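Local coordinates for protein enoyl-CoA hydratase (Geobacillus kaustophilus, PDB 2PPY) that probably catalyses the hydration of 2-enoyl-CoA thioesters to 3-hydroxyacyl-CoA in fatty acid beta-oxidation, at residues E224-L227 with N228-I231; N206-T209 with Y210-S213; E171-P175 with Q176-E180; R162-D165 with M166-G170; V13-D17 with G18-I22. All blocks are in the same frame, centred on the assembly; numbering follows the deposited sequence.

Contacts 1, 2 and 3 open helices 227-242, 209-222 and 175-181 respectively, but by different means: backbone carbonyls do the work in contacts 1 and 2, a side-chain capping box in contact 3. Contact 4, the most buried of the five, runs along helix 160-169, just before the helix of contact 3, and the two touch where Met166 packs on Ile173. Contact 5 is a beta hairpin of the main sheet, untouched by other subunits; its turn is exposed, while its Val13, Ala20 and Ile22 face is buried. Subunit interfaces border contacts 1, 2 and 4, with arginines of other subunits at contacts 1 and 4 and mainly apolar packing at contact 2; contact 3 is only grazed, by a long, weak ion pair.

Contact 1: residues E224-L227 with N228-I231; sequences EMPL and NVAI
The pyrrolidine ring of Pro226 carries methyl CG2 of Val229 over one of its faces, 3.6 Å from Pro226 CD and 4.0 Å from Pro226 CB. The flat group here is the Pro226 carbonyl, whose oxygen is gripped twice. Val229 N approaches it from above the carbonyl plane, 50° out, while Ala230 N comes nearly along the C=O axis, 2.8 Å from Pro226 O. With CG1 of Val229 anti to its carbonyl carbon (chi1 -72°), CG2 is turned back to the proline, and it also lies 3.3 Å from Pro226 O. This is the first turn of helix 227-242: Pro226 is the N-cap residue, and here its carbonyl accepts from the first turn. Ala230 N makes the first regular helical bond, and Ile231 N continues the pattern by donating to Leu227 O at 3.2 Å. The side chains of Leu227 and Ile231 cross obliquely, their CD1 atoms 4.1 Å apart. Met225, a selenomethionine, extends beside the turn with SE 3.9 Å from Ala230 CA and packs on Met225 of the third subunit. Leu227 N donates to Glu224 of the second subunit, and the amide oxygen of Asn228 accepts from Arg99 of the third.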
loop_
_atom_site.group_PDB
_atom_site.type_symbol
_atom_site.label_atom_id
_atom_site.label_comp_id
_atom_site.label_asym_id
_atom_site.label_seq_id
_atom_site.Cartn_x
_atom_site.Cartn_y
_atom_site.Cartn_z
ATOM N N GLU A 224 6.244 -3.650 5.204
ATOM C CA GLU A 224 4.921 -3.038 5.079
ATOM C C GLU A 224 4.910 -1.902 4.065
ATOM O O GLU A 224 3.849 -1.350 3.762
ATOM C CB GLU A 224 4.463 -2.464 6.421
ATOM C CG GLU A 224 4.413 -3.453 7.566
ATOM C CD GLU A 224 3.508 -4.625 7.277
ATOM O OE1 GLU A 224 2.427 -4.414 6.685
ATOM O OE2 GLU A 224 3.869 -5.757 7.657
HETATM N N MSE A 225 6.083 -1.551 3.544
HETATM C CA MSE A 225 6.201 -0.444 2.593
HETATM C C MSE A 225 6.464 -0.876 1.151
HETATM O O MSE A 225 6.913 -1.993 0.894
HETATM C CB MSE A 225 7.353 0.483 3.013
HETATM C CG MSE A 225 7.497 0.733 4.512
HETATM SE SE MSE A 225 9.201 1.596 4.914
HETATM C CE MSE A 225 8.979 1.940 6.804
ATOM N N PRO A 226 6.158 0.005 0.186
ATOM C CA PRO A 226 6.404 -0.324 -1.222
ATOM C C PRO A 226 7.927 -0.388 -1.347
ATOM O O PRO A 226 8.632 0.340 -0.645
ATOM C CB PRO A 226 5.815 0.873 -1.959
ATOM C CG PRO A 226 4.667 1.261 -1.074
ATOM C CD PRO A 226 5.273 1.181 0.301
ATOM N N LEU A 227 8.435 -1.238 -2.231
ATOM C CA LEU A 227 9.877 -1.397 -2.378
ATOM C C LEU A 227 10.686 -0.111 -2.569
ATOM O O LEU A 227 11.683 0.097 -1.882
ATOM C CB LEU A 227 10.185 -2.356 -3.532
ATOM C CG LEU A 227 11.659 -2.769 -3.657
ATOM C CD1 LEU A 227 12.098 -3.493 -2.386
ATOM C CD2 LEU A 227 11.848 -3.670 -4.874
ATOM N N ASN A 228 10.265 0.746 -3.493
ATOM C CA ASN A 228 10.995 1.977 -3.771
ATOM C C ASN A 228 11.207 2.891 -2.563
ATOM O O ASN A 228 12.206 3.611 -2.505
ATOM C CB ASN A 228 10.324 2.758 -4.909
ATOM C CG ASN A 228 11.260 3.790 -5.537
ATOM O OD1 ASN A 228 10.946 4.976 -5.591
ATOM N ND2 ASN A 228 12.419 3.334 -6.007
ATOM N N VAL A 229 10.285 2.884 -1.604
ATOM C CA VAL A 229 10.471 3.715 -0.414
ATOM C C VAL A 229 10.996 2.890 0.755
ATOM O O VAL A 229 11.559 3.436 1.710
ATOM C CB VAL A 229 9.168 4.443 0.013
ATOM C CG1 VAL A 229 8.861 5.561 -0.978
ATOM C CG2 VAL A 229 8.012 3.461 0.095
ATOM N N ALA A 230 10.811 1.572 0.680
ATOM C CA ALA A 230 11.290 0.675 1.731
ATOM C C ALA A 230 12.808 0.788 1.807
ATOM O O ALA A 230 13.404 0.771 2.887
ATOM C CB ALA A 230 10.897 -0.763 1.417
ATOM N N ILE A 231 13.433 0.894 0.644
ATOM C CA ILE A 231 14.873 1.008 0.589
ATOM C C ILE A 231 15.309 2.371 1.143
ATOM O O ILE A 231 16.439 2.528 1.591
ATOM C CB ILE A 231 15.369 0.777 -0.851
ATOM C CG1 ILE A 231 14.973 -0.647 -1.284
ATOM C CG2 ILE A 231 16.885 0.961 -0.927
ATOM C CD1 ILE A 231 15.289 -0.997 -2.723
#

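Contact 2: residues N206-T209 with Y210-S213; sequences NSAT and YAVS
The chain bends at Ala208 in an inverse gamma turn, closed by a weak bond from Thr209 N to Ser207 O, and then winds directly into helix 209-222. From this N-cap position Ala208 O accepts from Val212 N at 3.0 Å, and more weakly from Ala211 N. One residue on, Ser213 N donates to Thr209 O at 2.9 Å. The methyls of Ala208 and Ala211 touch, CB to CB 4.0 Å. Next to them, Val212 CG2 touches two oxygens, Ala208 O at 3.6 Å and Ser207 OG at 3.7 Å. The serine hydroxyl lies between its own backbone N and carbonyl carbon (chi1 57°), where it can both lean on that methyl and hydrogen-bond to Leu204 O at the end of the preceding helix. Ser213 OG bonds to Pro101 O, tying the first turn to the loop before strand 103-108. The ring of Tyr210 reaches away from the turn to Leu240 and Leu241 on helix 227-242, and Ala208 and Val212 pack on Val140 of the second subunit. The arrangement is an N-terminal helix cap made by the backbone carbonyl of Ala208 after an inverse gamma turn, and it joins helices 193-205 and 209-222 in the C-terminal helical part of the crotonase fold.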
loop_
_atom_site.group_PDB
_atom_site.type_symbol
_atom_site.label_atom_id
_atom_site.label_comp_id
_atom_site.label_asym_id
_atom_site.label_seq_id
_atom_site.Cartn_x
_atom_site.Cartn_y
_atom_site.Cartn_z
ATOM N N ASN A 206 26.885 -10.660 21.175
ATOM C CA ASN A 206 28.326 -10.456 21.100
ATOM C C ASN A 206 28.814 -9.847 19.797
ATOM O O ASN A 206 30.017 -9.691 19.602
ATOM C CB ASN A 206 29.055 -11.777 21.333
ATOM C CG ASN A 206 29.085 -12.165 22.788
ATOM O OD1 ASN A 206 29.677 -11.467 23.610
ATOM N ND2 ASN A 206 28.442 -13.277 23.120
ATOM N N SER A 207 27.895 -9.505 18.904
ATOM C CA SER A 207 28.287 -8.912 17.631
ATOM C C SER A 207 27.943 -7.426 17.601
ATOM O O SER A 207 27.762 -6.802 18.649
ATOM C CB SER A 207 27.598 -9.644 16.471
ATOM O OG SER A 207 26.188 -9.633 16.614
ATOM N N ALA A 208 27.872 -6.857 16.401
ATOM C CA ALA A 208 27.537 -5.447 16.246
ATOM C C ALA A 208 26.033 -5.328 16.454
ATOM O O ALA A 208 25.262 -5.249 15.495
ATOM C CB ALA A 208 27.926 -4.967 14.854
ATOM N N THR A 209 25.630 -5.308 17.719
ATOM C CA THR A 209 24.226 -5.243 18.092
ATOM C C THR A 209 23.432 -4.055 17.550
ATOM O O THR A 209 22.208 -4.138 17.415
ATOM C CB THR A 209 24.075 -5.320 19.630
ATOM O OG1 THR A 209 24.748 -4.215 20.244
ATOM C CG2 THR A 209 24.685 -6.617 20.147
ATOM N N TYR A 210 24.109 -2.956 17.236
ATOM C CA TYR A 210 23.420 -1.786 16.691
ATOM C C TYR A 210 23.008 -2.134 15.263
ATOM O O TYR A 210 21.932 -1.762 14.802
ATOM C CB TYR A 210 24.350 -0.574 16.693
ATOM C CG TYR A 210 23.684 0.763 16.418
ATOM C CD1 TYR A 210 22.296 0.890 16.382
ATOM C CD2 TYR A 210 24.451 1.914 16.242
ATOM C CE1 TYR A 210 21.692 2.126 16.180
ATOM C CE2 TYR A 210 23.858 3.155 16.043
ATOM C CZ TYR A 210 22.480 3.256 16.014
ATOM O OH TYR A 210 21.896 4.486 15.831
ATOM N N ALA A 211 23.879 -2.861 14.573
ATOM C CA ALA A 211 23.610 -3.284 13.207
ATOM C C ALA A 211 22.499 -4.324 13.248
ATOM O O ALA A 211 21.557 -4.275 12.458
ATOM C CB ALA A 211 24.868 -3.881 12.579
ATOM N N VAL A 212 22.614 -5.264 14.180
ATOM C CA VAL A 212 21.613 -6.311 14.327
ATOM C C VAL A 212 20.247 -5.677 14.552
ATOM O O VAL A 212 19.263 -6.043 13.911
ATOM C CB VAL A 212 21.931 -7.224 15.530
ATOM C CG1 VAL A 212 20.714 -8.069 15.882
ATOM C CG2 VAL A 212 23.115 -8.131 15.192
ATOM N N SER A 213 20.207 -4.718 15.467
ATOM C CA SER A 213 18.973 -4.033 15.811
ATOM C C SER A 213 18.359 -3.274 14.632
ATOM O O SER A 213 17.172 -3.431 14.334
ATOM C CB SER A 213 19.226 -3.082 16.982
ATOM O OG SER A 213 18.025 -2.447 17.374
#

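Contact 3: residues E171-P175 with Q176-E180; sequences ETITP and QEALE
The side chain of Glu177 runs back across Thr174. Its CB lies 3.5 Å from Thr174 OG1, and CG comes closer still, a tight 2.9 Å from the same hydroxyl oxygen. CD continues past the threonine, and OE1 ends 2.8 Å from Thr174 N, which donates to it in a nearly straight bond. That N-H meets the carboxylate on its anti side, 22° out of plane. The same oxygen lies against Ile173 CB, 3.1 Å away. CG anti to the carbonyl carbon (chi1 -58°), with the chain extended beyond, is what carries the carboxylate back to the residue three places earlier. The exchange is mutual, since Glu177 N donates to Thr174 OG1 at 3.2 Å. An alanine in place of Glu177 would probably leave Thr174 N without its acceptor and the N-cap residue freer to turn. Backbone bonds follow behind the cap, from Ala178 N to Thr174 O and from Leu179 N to Pro175 O. On the side facing strand 135-136 Ile173 CD1 touches Ala178 CB at 4.1 Å, and both residues pack on Ile135, whose backbone also hydrogen-bonds to Ile173. The negative carboxylate near the helix start would also suit the helix dipole. Reciprocal side-chain bonds between N-cap and N3 residues define a capping box, here opening helix 175-181.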
loop_
_atom_site.group_PDB
_atom_site.type_symbol
_atom_site.label_atom_id
_atom_site.label_comp_id
_atom_site.label_asym_id
_atom_site.label_seq_id
_atom_site.Cartn_x
_atom_site.Cartn_y
_atom_site.Cartn_z
ATOM N N GLU A 171 -6.577 -27.460 12.331
ATOM C CA GLU A 171 -5.649 -28.546 12.596
ATOM C C GLU A 171 -4.228 -28.097 12.896
ATOM O O GLU A 171 -3.700 -27.179 12.273
ATOM C CB GLU A 171 -5.675 -29.540 11.430
ATOM C CG GLU A 171 -6.818 -30.550 11.546
ATOM C CD GLU A 171 -7.171 -31.218 10.232
ATOM O OE1 GLU A 171 -6.250 -31.625 9.495
ATOM O OE2 GLU A 171 -8.380 -31.346 9.942
ATOM N N THR A 172 -3.620 -28.757 13.874
ATOM C CA THR A 172 -2.263 -28.451 14.286
ATOM C C THR A 172 -1.269 -29.376 13.583
ATOM O O THR A 172 -1.631 -30.455 13.113
ATOM C CB THR A 172 -2.113 -28.603 15.813
ATOM O OG1 THR A 172 -2.382 -29.959 16.189
ATOM C CG2 THR A 172 -3.103 -27.692 16.534
ATOM N N ILE A 173 -0.015 -28.946 13.506
ATOM C CA ILE A 173 1.016 -29.736 12.856
ATOM C C ILE A 173 2.190 -29.997 13.796
ATOM O O ILE A 173 2.185 -29.555 14.942
ATOM C CB ILE A 173 1.522 -29.030 11.578
ATOM C CG1 ILE A 173 2.073 -27.645 11.926
ATOM C CG2 ILE A 173 0.384 -28.905 10.576
ATOM C CD1 ILE A 173 2.642 -26.895 10.732
ATOM N N THR A 174 3.196 -30.710 13.303
ATOM C CA THR A 174 4.375 -31.035 14.096
ATOM C C THR A 174 5.463 -29.988 13.904
ATOM O O THR A 174 5.392 -29.164 12.992
ATOM C CB THR A 174 4.970 -32.401 13.680
ATOM O OG1 THR A 174 5.410 -32.333 12.317
ATOM C CG2 THR A 174 3.930 -33.510 13.819
ATOM N N PRO A 175 6.488 -30.006 14.774
ATOM C CA PRO A 175 7.599 -29.053 14.682
ATOM C C PRO A 175 8.274 -29.183 13.322
ATOM O O PRO A 175 8.608 -28.182 12.685
ATOM C CB PRO A 175 8.520 -29.486 15.821
ATOM C CG PRO A 175 7.563 -30.025 16.836
ATOM C CD PRO A 175 6.607 -30.835 15.987
ATOM N N GLN A 176 8.470 -30.429 12.887
ATOM C CA GLN A 176 9.097 -30.715 11.602
ATOM C C GLN A 176 8.300 -30.103 10.455
ATOM O O GLN A 176 8.862 -29.427 9.594
ATOM C CB GLN A 176 9.215 -32.229 11.377
ATOM C CG GLN A 176 10.202 -32.963 12.290
ATOM C CD GLN A 176 9.753 -33.026 13.742
ATOM O OE1 GLN A 176 8.562 -33.154 14.030
ATOM N NE2 GLN A 176 10.708 -32.960 14.662
ATOM N N GLU A 177 6.992 -30.347 10.440
ATOM C CA GLU A 177 6.133 -29.807 9.389
ATOM C C GLU A 177 6.173 -28.286 9.445
ATOM O O GLU A 177 6.160 -27.610 8.413
ATOM C CB GLU A 177 4.699 -30.310 9.565
ATOM C CG GLU A 177 4.588 -31.839 9.548
ATOM C CD GLU A 177 3.185 -32.346 9.847
ATOM O OE1 GLU A 177 2.554 -31.835 10.794
ATOM O OE2 GLU A 177 2.721 -33.269 9.143
ATOM N N ALA A 178 6.234 -27.748 10.660
ATOM C CA ALA A 178 6.292 -26.308 10.844
ATOM C C ALA A 178 7.560 -25.768 10.190
ATOM O O ALA A 178 7.545 -24.720 9.544
ATOM C CB ALA A 178 6.281 -25.971 12.333
ATOM N N LEU A 179 8.661 -26.491 10.359
ATOM C CA LEU A 179 9.927 -26.072 9.774
ATOM C C LEU A 179 9.873 -26.053 8.242
ATOM O O LEU A 179 10.368 -25.121 7.607
ATOM C CB LEU A 179 11.059 -27.001 10.235
ATOM C CG LEU A 179 12.458 -26.650 9.709
ATOM C CD1 LEU A 179 12.852 -25.259 10.201
ATOM C CD2 LEU A 179 13.471 -27.697 10.186
ATOM N N GLU A 180 9.272 -27.073 7.644
ATOM C CA GLU A 180 9.209 -27.123 6.192
ATOM C C GLU A 180 8.346 -26.035 5.557
ATOM O O GLU A 180 8.633 -25.605 4.441
ATOM C CB GLU A 180 8.779 -28.515 5.722
ATOM C CG GLU A 180 7.580 -29.096 6.428
ATOM C CD GLU A 180 7.539 -30.615 6.335
ATOM O OE1 GLU A 180 8.364 -31.276 7.004
ATOM O OE2 GLU A 180 6.689 -31.147 5.589
#

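Contact 4: residues R162-D165 with M166-G170; sequences RALD and MNITG
Ala163 O takes two bonds from Asn167, one from its backbone N and one from its side chain. Asn167 ND2 lies 2.8 Å from Ala163 O and Asn167 N 2.9 Å from it, reaching the oxygen from opposite faces of its carbonyl plane. The oxygen lies 5° out of the amide plane of Asn167, and the side-chain bond is nearly straight (167°). A leucine at the Asn167 position would probably leave Ala163 O with a single donor and set a branched apolar group against the carbonyl. Ile168 N bonds to Leu164 O at 3.0 Å in the normal helical way, while the outer ends of these residues meet at Leu164 CD2 and Ile168 CD1, 3.8 Å apart. Asp165 O receives Thr169 N at 3.3 Å, and Thr169 OG1 approaches it too, although that hydroxyl proton has another acceptor nearby. A water joins Thr169 OG1 to the carboxylate, donating to Asp165 OD1 at 2.8 Å. Thr169 OG1 also accepts from Glu171 N just past the helix end. Farther out, Ala163 and Asn167 pack on Leu154 of helix 150-158. The carboxylate of Asp165 faces the fourth subunit, with OD2 in a salt bridge to Arg186 and OD1 bonded to Tyr200 of that chain. An acid met by an arginine, a tyrosine and a donating water is likely to stay ionised.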
loop_
_atom_site.group_PDB
_atom_site.type_symbol
_atom_site.label_atom_id
_atom_site.label_comp_id
_atom_site.label_asym_id
_atom_site.label_seq_id
_atom_site.Cartn_x
_atom_site.Cartn_y
_atom_site.Cartn_z
ATOM N N ARG A 162 -2.045 -21.381 2.330
ATOM C CA ARG A 162 -1.611 -22.346 3.333
ATOM C C ARG A 162 -2.126 -21.961 4.711
ATOM O O ARG A 162 -2.488 -22.819 5.507
ATOM C CB ARG A 162 -0.083 -22.441 3.361
ATOM C CG ARG A 162 0.471 -23.257 2.213
ATOM C CD ARG A 162 1.970 -23.427 2.283
ATOM N NE ARG A 162 2.407 -24.436 1.325
ATOM C CZ ARG A 162 3.675 -24.752 1.091
ATOM N NH1 ARG A 162 4.649 -24.132 1.745
ATOM N NH2 ARG A 162 3.970 -25.693 0.203
ATOM N N ALA A 163 -2.156 -20.662 4.985
ATOM C CA ALA A 163 -2.644 -20.168 6.263
ATOM C C ALA A 163 -4.163 -20.336 6.310
ATOM O O ALA A 163 -4.733 -20.656 7.352
ATOM C CB ALA A 163 -2.272 -18.699 6.432
ATOM N N LEU A 164 -4.816 -20.119 5.173
ATOM C CA LEU A 164 -6.265 -20.243 5.105
ATOM C C LEU A 164 -6.638 -21.670 5.468
ATOM O O LEU A 164 -7.521 -21.902 6.291
ATOM C CB LEU A 164 -6.757 -19.899 3.696
ATOM C CG LEU A 164 -8.265 -19.875 3.434
ATOM C CD1 LEU A 164 -8.587 -18.764 2.436
ATOM C CD2 LEU A 164 -8.722 -21.226 2.905
ATOM N N ASP A 165 -5.939 -22.620 4.859
ATOM C CA ASP A 165 -6.169 -24.038 5.106
ATOM C C ASP A 165 -6.040 -24.353 6.593
ATOM O O ASP A 165 -6.947 -24.935 7.190
ATOM C CB ASP A 165 -5.174 -24.857 4.272
ATOM C CG ASP A 165 -5.196 -26.338 4.600
ATOM O OD1 ASP A 165 -6.253 -26.864 5.017
ATOM O OD2 ASP A 165 -4.143 -26.984 4.416
HETATM N N MSE A 166 -4.927 -23.952 7.202
HETATM C CA MSE A 166 -4.717 -24.223 8.621
HETATM C C MSE A 166 -5.741 -23.577 9.543
HETATM O O MSE A 166 -6.164 -24.194 10.521
HETATM C CB MSE A 166 -3.311 -23.793 9.056
HETATM C CG MSE A 166 -2.211 -24.744 8.616
HETATM SE SE MSE A 166 -0.477 -24.223 9.279
HETATM C CE MSE A 166 -0.684 -24.690 11.146
ATOM N N ASN A 167 -6.137 -22.342 9.236
ATOM C CA ASN A 167 -7.106 -21.614 10.055
ATOM C C ASN A 167 -8.546 -22.137 9.974
ATOM O O ASN A 167 -9.225 -22.230 11.002
ATOM C CB ASN A 167 -7.095 -20.120 9.689
ATOM C CG ASN A 167 -6.004 -19.336 10.415
ATOM O OD1 ASN A 167 -6.202 -18.859 11.536
ATOM N ND2 ASN A 167 -4.847 -19.207 9.781
ATOM N N ILE A 168 -9.022 -22.469 8.775
ATOM C CA ILE A 168 -10.398 -22.945 8.641
ATOM C C ILE A 168 -10.614 -24.375 9.151
ATOM O O ILE A 168 -11.726 -24.726 9.545
ATOM C CB ILE A 168 -10.925 -22.843 7.182
ATOM C CG1 ILE A 168 -10.126 -23.759 6.261
ATOM C CG2 ILE A 168 -10.870 -21.386 6.702
ATOM C CD1 ILE A 168 -10.666 -23.796 4.850
ATOM N N THR A 169 -9.566 -25.197 9.142
ATOM C CA THR A 169 -9.685 -26.568 9.643
ATOM C C THR A 169 -9.341 -26.577 11.135
ATOM O O THR A 169 -9.898 -27.350 11.903
ATOM C CB THR A 169 -8.721 -27.548 8.924
ATOM O OG1 THR A 169 -7.367 -27.221 9.260
ATOM C CG2 THR A 169 -8.900 -27.482 7.415
ATOM N N GLY A 170 -8.417 -25.706 11.532
ATOM C CA GLY A 170 -8.013 -25.615 12.924
ATOM C C GLY A 170 -7.034 -26.701 13.316
ATOM O O GLY A 170 -6.687 -26.855 14.487
HETATM O O HOH W 1 -5.528 -27.992 7.465
#

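Contact 5: residues V13-D17 with G18-I22; sequences VFKED and GIAEI
Phe14 and Glu21 stand next to each other on one face of a beta hairpin, CB to CB 4.4 Å, with Glu16 and Ile19 on the same side nearer the turn. Phe14 and Glu21 form a hydrogen-bonded antiparallel pair, Glu21 N giving to Phe14 O at 2.8 Å and Phe14 N returning the bond to Glu21 O. The ring of Phe14 packs edge-to-face with His23, whose NE2 bonds to Glu21 OE1; Glu21 OE2 makes a salt bridge to Arg198. On the opposite face come the non-hydrogen-bonded pairs. Val13 CG2 meets Ile22 CG1 at 4.4 Å, and Lys15 rises past Ala20, its CG 4.3 Å from Ala20 CB, before its amine reaches salt bridges with Asp50 and Asp46. The strands close through a type I' turn from Glu16 to Ile19, framed by Glu16 N to Ile19 O and by Ile19 N to Glu16 O, each 2.9 Å. Gly18 suits its place there, since its positive phi favours glycine and a side chain would collide with Asp17 O. Strand 11-16 is flanked by strand 4-7 and strand 19-24 by strand 55-60, while helix 34-48 packs on the face of Val13, Ala20 and Ile22 through Phe40, Ala43 and Ile47.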
loop_
_atom_site.group_PDB
_atom_site.type_symbol
_atom_site.label_atom_id
_atom_site.label_comp_id
_atom_site.label_asym_id
_atom_site.label_seq_id
_atom_site.Cartn_x
_atom_site.Cartn_y
_atom_site.Cartn_z
ATOM N N VAL A 13 11.269 -11.939 34.403
ATOM C CA VAL A 13 12.248 -11.432 33.452
ATOM C C VAL A 13 13.651 -11.543 34.038
ATOM O O VAL A 13 13.904 -11.086 35.151
ATOM C CB VAL A 13 11.980 -9.946 33.095
ATOM C CG1 VAL A 13 13.033 -9.449 32.113
ATOM C CG2 VAL A 13 10.594 -9.790 32.497
ATOM N N PHE A 14 14.552 -12.161 33.282
ATOM C CA PHE A 14 15.943 -12.328 33.693
ATOM C C PHE A 14 16.810 -11.540 32.718
ATOM O O PHE A 14 16.641 -11.656 31.504
ATOM C CB PHE A 14 16.350 -13.805 33.639
ATOM C CG PHE A 14 15.615 -14.681 34.611
ATOM C CD1 PHE A 14 15.854 -14.584 35.977
ATOM C CD2 PHE A 14 14.686 -15.613 34.160
ATOM C CE1 PHE A 14 15.179 -15.405 36.884
ATOM C CE2 PHE A 14 14.004 -16.439 35.055
ATOM C CZ PHE A 14 14.252 -16.334 36.421
ATOM N N LYS A 15 17.733 -10.737 33.241
ATOM C CA LYS A 15 18.616 -9.948 32.389
ATOM C C LYS A 15 20.066 -10.301 32.661
ATOM O O LYS A 15 20.498 -10.336 33.814
ATOM C CB LYS A 15 18.416 -8.452 32.628
ATOM C CG LYS A 15 17.056 -7.912 32.203
ATOM C CD LYS A 15 17.025 -6.409 32.391
ATOM C CE LYS A 15 15.655 -5.822 32.106
ATOM N NZ LYS A 15 15.667 -4.344 32.313
ATOM N N GLU A 16 20.819 -10.550 31.596
ATOM C CA GLU A 16 22.218 -10.906 31.742
ATOM C C GLU A 16 22.963 -10.798 30.418
ATOM O O GLU A 16 22.510 -11.306 29.398
ATOM C CB GLU A 16 22.323 -12.331 32.296
ATOM C CG GLU A 16 23.731 -12.797 32.618
ATOM C CD GLU A 16 23.739 -14.132 33.346
ATOM O OE1 GLU A 16 23.212 -15.122 32.792
ATOM O OE2 GLU A 16 24.272 -14.189 34.475
ATOM N N ASP A 17 24.099 -10.113 30.452
ATOM C CA ASP A 17 24.957 -9.924 29.283
ATOM C C ASP A 17 24.256 -9.599 27.964
ATOM O O ASP A 17 24.488 -10.259 26.947
ATOM C CB ASP A 17 25.849 -11.154 29.099
ATOM C CG ASP A 17 26.845 -11.323 30.232
ATOM O OD1 ASP A 17 27.673 -10.407 30.433
ATOM O OD2 ASP A 17 26.798 -12.367 30.921
ATOM N N GLY A 18 23.409 -8.576 27.979
ATOM C CA GLY A 18 22.716 -8.174 26.766
ATOM C C GLY A 18 21.549 -9.039 26.327
ATOM O O GLY A 18 21.011 -8.845 25.236
ATOM N N ILE A 19 21.155 -9.994 27.161
ATOM C CA ILE A 19 20.032 -10.864 26.833
ATOM C C ILE A 19 19.005 -10.853 27.957
ATOM O O ILE A 19 19.358 -10.856 29.138
ATOM C CB ILE A 19 20.483 -12.323 26.615
ATOM C CG1 ILE A 19 21.453 -12.403 25.434
ATOM C CG2 ILE A 19 19.273 -13.212 26.367
ATOM C CD1 ILE A 19 22.052 -13.781 25.230
ATOM N N ALA A 20 17.731 -10.827 27.584
ATOM C CA ALA A 20 16.655 -10.847 28.561
ATOM C C ALA A 20 15.795 -12.054 28.246
ATOM O O ALA A 20 15.498 -12.326 27.084
ATOM C CB ALA A 20 15.822 -9.573 28.473
ATOM N N GLU A 21 15.413 -12.795 29.277
ATOM C CA GLU A 21 14.573 -13.960 29.072
ATOM C C GLU A 21 13.271 -13.729 29.804
ATOM O O GLU A 21 13.262 -13.449 31.000
ATOM C CB GLU A 21 15.233 -15.231 29.612
ATOM C CG GLU A 21 16.630 -15.499 29.099
ATOM C CD GLU A 21 17.085 -16.920 29.388
ATOM O OE1 GLU A 21 16.617 -17.504 30.387
ATOM O OE2 GLU A 21 17.918 -17.452 28.623
ATOM N N ILE A 22 12.169 -13.829 29.073
ATOM C CA ILE A 22 10.859 -13.652 29.668
ATOM C C ILE A 22 10.289 -15.052 29.849
ATOM O O ILE A 22 9.887 -15.699 28.877
ATOM C CB ILE A 22 9.930 -12.829 28.751
ATOM C CG1 ILE A 22 10.584 -11.485 28.409
ATOM C CG2 ILE A 22 8.596 -12.605 29.446
ATOM C CD1 ILE A 22 9.766 -10.609 27.460
#